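Local structure of peptide chain release factor RF2 (2IHR) at residues Y140-F143 with A144-G148. The protein directs the termination of translation at the stop codons UGA and UAA, releasing the finished peptide from the ribosome. Sequence-based numbering, arbitrary orientation.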
ATOM      1  N   TYR A 140       2.368   2.262 -11.648  1.00 55.21           N
ATOM      2  CA  TYR A 140       1.349   2.005 -10.630  1.00 54.78           C
ATOM      3  C   TYR A 140      -0.070   1.968 -11.217  1.00 58.45           C
ATOM      4  O   TYR A 140      -0.952   1.295 -10.712  1.00 56.64           O
ATOM      5  CB  TYR A 140       1.459   3.070  -9.531  1.00 51.59           C
ATOM      6  CG  TYR A 140       2.733   2.953  -8.742  1.00 52.70           C
ATOM      7  CD1 TYR A 140       3.047   1.782  -8.094  1.00 47.10           C
ATOM      8  CD2 TYR A 140       3.667   3.988  -8.707  1.00 59.70           C
ATOM      9  CE1 TYR A 140       4.246   1.611  -7.453  1.00 56.63           C
ATOM     10  CE2 TYR A 140       4.885   3.834  -8.038  1.00 52.48           C
ATOM     11  CZ  TYR A 140       5.172   2.637  -7.426  1.00 58.26           C
ATOM     12  OH  TYR A 140       6.409   2.414  -6.837  1.00 63.77           O
ATOM     13  N   THR A 141      -0.295   2.691 -12.300  1.00 59.69           N
ATOM     14  CA  THR A 141      -1.618   2.687 -12.884  1.00 59.76           C
ATOM     15  C   THR A 141      -1.801   1.329 -13.538  1.00 60.63           C
ATOM     16  O   THR A 141      -2.832   0.709 -13.381  1.00 64.86           O
ATOM     17  CB  THR A 141      -1.770   3.821 -13.905  1.00 57.01           C
ATOM     18  OG1 THR A 141      -1.848   5.066 -13.207  1.00 58.64           O
ATOM     19  CG2 THR A 141      -3.033   3.675 -14.667  1.00 60.35           C
ATOM     20  N   ARG A 142      -0.784   0.858 -14.257  1.00 64.99           N
ATOM     21  CA  ARG A 142      -0.881  -0.467 -14.873  1.00 63.24           C
ATOM     22  C   ARG A 142      -0.981  -1.511 -13.764  1.00 66.06           C
ATOM     23  O   ARG A 142      -1.647  -2.540 -13.927  1.00 67.78           O
ATOM     24  CB  ARG A 142       0.349  -0.808 -15.761  1.00 54.59           C
ATOM     25  CG  ARG A 142       0.450  -0.100 -17.099  1.00 50.18           C
ATOM     26  CD  ARG A 142      -0.565  -0.693 -18.121  1.00 49.87           C
ATOM     27  NE  ARG A 142      -0.215  -2.049 -18.518  1.00 49.72           N
ATOM     28  CZ  ARG A 142      -0.831  -3.142 -18.082  1.00 57.92           C
ATOM     29  NH1 ARG A 142      -1.866  -3.013 -17.252  1.00 61.91           N
ATOM     30  NH2 ARG A 142      -0.344  -4.366 -18.381  1.00 51.53           N
ATOM     31  N   PHE A 143      -0.310  -1.262 -12.643  1.00 64.37           N
ATOM     32  CA  PHE A 143      -0.339  -2.218 -11.539  1.00 63.04           C
ATOM     33  C   PHE A 143      -1.762  -2.387 -11.044  1.00 67.12           C
ATOM     34  O   PHE A 143      -2.241  -3.502 -10.844  1.00 65.00           O
ATOM     35  CB  PHE A 143       0.515  -1.749 -10.372  1.00 63.68           C
ATOM     36  CG  PHE A 143       0.279  -2.534  -9.120  1.00 58.06           C
ATOM     37  CD1 PHE A 143       0.679  -3.872  -9.032  1.00 61.16           C
ATOM     38  CD2 PHE A 143      -0.410  -1.973  -8.059  1.00 56.87           C
ATOM     39  CE1 PHE A 143       0.383  -4.650  -7.902  1.00 59.11           C
ATOM     40  CE2 PHE A 143      -0.719  -2.738  -6.909  1.00 57.01           C
ATOM     41  CZ  PHE A 143      -0.321  -4.080  -6.841  1.00 60.45           C
ATOM     42  N   ALA A 144      -2.429  -1.265 -10.838  1.00 67.74           N
ATOM     43  CA  ALA A 144      -3.803  -1.278 -10.365  1.00 69.28           C
ATOM     44  C   ALA A 144      -4.663  -2.012 -11.401  1.00 68.77           C
ATOM     45  O   ALA A 144      -5.419  -2.920 -11.085  1.00 62.87           O
ATOM     46  CB  ALA A 144      -4.284   0.162 -10.185  1.00 64.67           C
ATOM     47  N   GLU A 145      -4.510  -1.586 -12.640  1.00 74.32           N
ATOM     48  CA  GLU A 145      -5.192  -2.134 -13.798  1.00 80.64           C
ATOM     49  C   GLU A 145      -5.253  -3.660 -13.686  1.00 80.54           C
ATOM     50  O   GLU A 145      -6.330  -4.238 -13.596  1.00 84.68           O
ATOM     51  CB  GLU A 145      -4.387  -1.724 -15.043  1.00 77.32           C
ATOM     52  CG  GLU A 145      -5.119  -1.511 -16.350  1.00 83.85           C
ATOM     53  CD  GLU A 145      -4.324  -0.576 -17.299  1.00 98.67           C
ATOM     54  OE1 GLU A 145      -4.124   0.632 -16.948  1.00 91.31           O
ATOM     55  OE2 GLU A 145      -3.896  -1.052 -18.390  1.00 99.12           O
ATOM     56  N   ARG A 146      -4.085  -4.297 -13.675  1.00 68.48           N
ATOM     57  CA  ARG A 146      -3.984  -5.744 -13.609  1.00 66.34           C
ATOM     58  C   ARG A 146      -4.317  -6.383 -12.268  1.00 65.61           C
ATOM     59  O   ARG A 146      -4.172  -7.595 -12.071  1.00 62.02           O
ATOM     60  CB  ARG A 146      -2.590  -6.203 -14.093  1.00 71.76           C
ATOM     61  CG  ARG A 146      -1.371  -5.599 -13.377  1.00 72.59           C
ATOM     62  CD  ARG A 146      -0.044  -6.258 -13.826  1.00 65.85           C
ATOM     63  NE  ARG A 146       0.486  -5.762 -15.109  1.00 53.07           N
ATOM     64  CZ  ARG A 146       1.330  -6.467 -15.875  1.00 55.05           C
ATOM     65  NH1 ARG A 146       1.723  -7.679 -15.496  1.00 33.68           N
ATOM     66  NH2 ARG A 146       1.825  -5.965 -17.001  1.00 51.84           N
ATOM     67  N   GLN A 147      -4.817  -5.594 -11.343  1.00 79.57           N
ATOM     68  CA  GLN A 147      -5.130  -6.170 -10.053  1.00 82.73           C
ATOM     69  C   GLN A 147      -6.625  -6.048  -9.745  1.00 83.70           C
ATOM     70  O   GLN A 147      -7.120  -6.555  -8.742  1.00 83.55           O
ATOM     71  CB  GLN A 147      -4.281  -5.471  -8.992  1.00 59.85           C
ATOM     72  CG  GLN A 147      -3.810  -6.385  -7.908  1.00 57.42           C
ATOM     73  CD  GLN A 147      -2.721  -7.293  -8.388  1.00 56.77           C
ATOM     74  OE1 GLN A 147      -2.317  -8.246  -7.701  1.00 63.36           O
ATOM     75  NE2 GLN A 147      -2.214  -6.998  -9.582  1.00 55.89           N
ATOM     76  N   GLY A 148      -7.338  -5.382 -10.640  1.00 84.72           N
ATOM     77  CA  GLY A 148      -8.754  -5.177 -10.443  1.00 84.48           C
ATOM     78  C   GLY A 148      -9.017  -4.063  -9.449  1.00 85.47           C
ATOM     79  O   GLY A 148      -9.887  -4.179  -8.595  1.00 84.55           O
TER
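R142 and E145 join across the last turn of a helix by a salt bridge, NH1 of R142 lying 3.0 Å from OE2 of E145, with guanidinium and carboxylate planes 30° apart. The arginine chain bends at chi2 and chi3, which turns its guanidinium back toward the carboxylate of E145. Both R142 and R146 converge on D338, R142 NE facing OD1 and R146 NH2 facing OD2; sharing this anion brings NH2 of R142 to 3.0 Å from NH2 of R146. With an alanine in place of R142, E145 would probably lose its cationic mate, and D338 would probably keep only R146 of these two arginines. This charged side is the looser one, since E145 and R146 are exposed.

The tight side centres on buried A144, whose CB sits 3.6 Å from both T141 O and Y140 O. Successive backbone i to i+4 hydrogen bonds join A144 N to Y140 O, E145 N to T141 O (2.9 Å) and R146 N to R142 O. R146 then leaves helical geometry, and G148, at positive phi, is the C' residue of a Schellman motif that ends the helix, its N bonding weakly to E145 O. Near this end NE2 of Q147 comes within 3.9 Å of CE1 of F143, the amide and ring planes 21° apart.

The end of helix 127-145 packs against three elements of the fold: Y140 is buried against L118 and I120 of strand 115-122 and bonds through its hydroxyl to E183, while F143 meets L180 of helix 176-180 and M342 and I345 of helix 342-353.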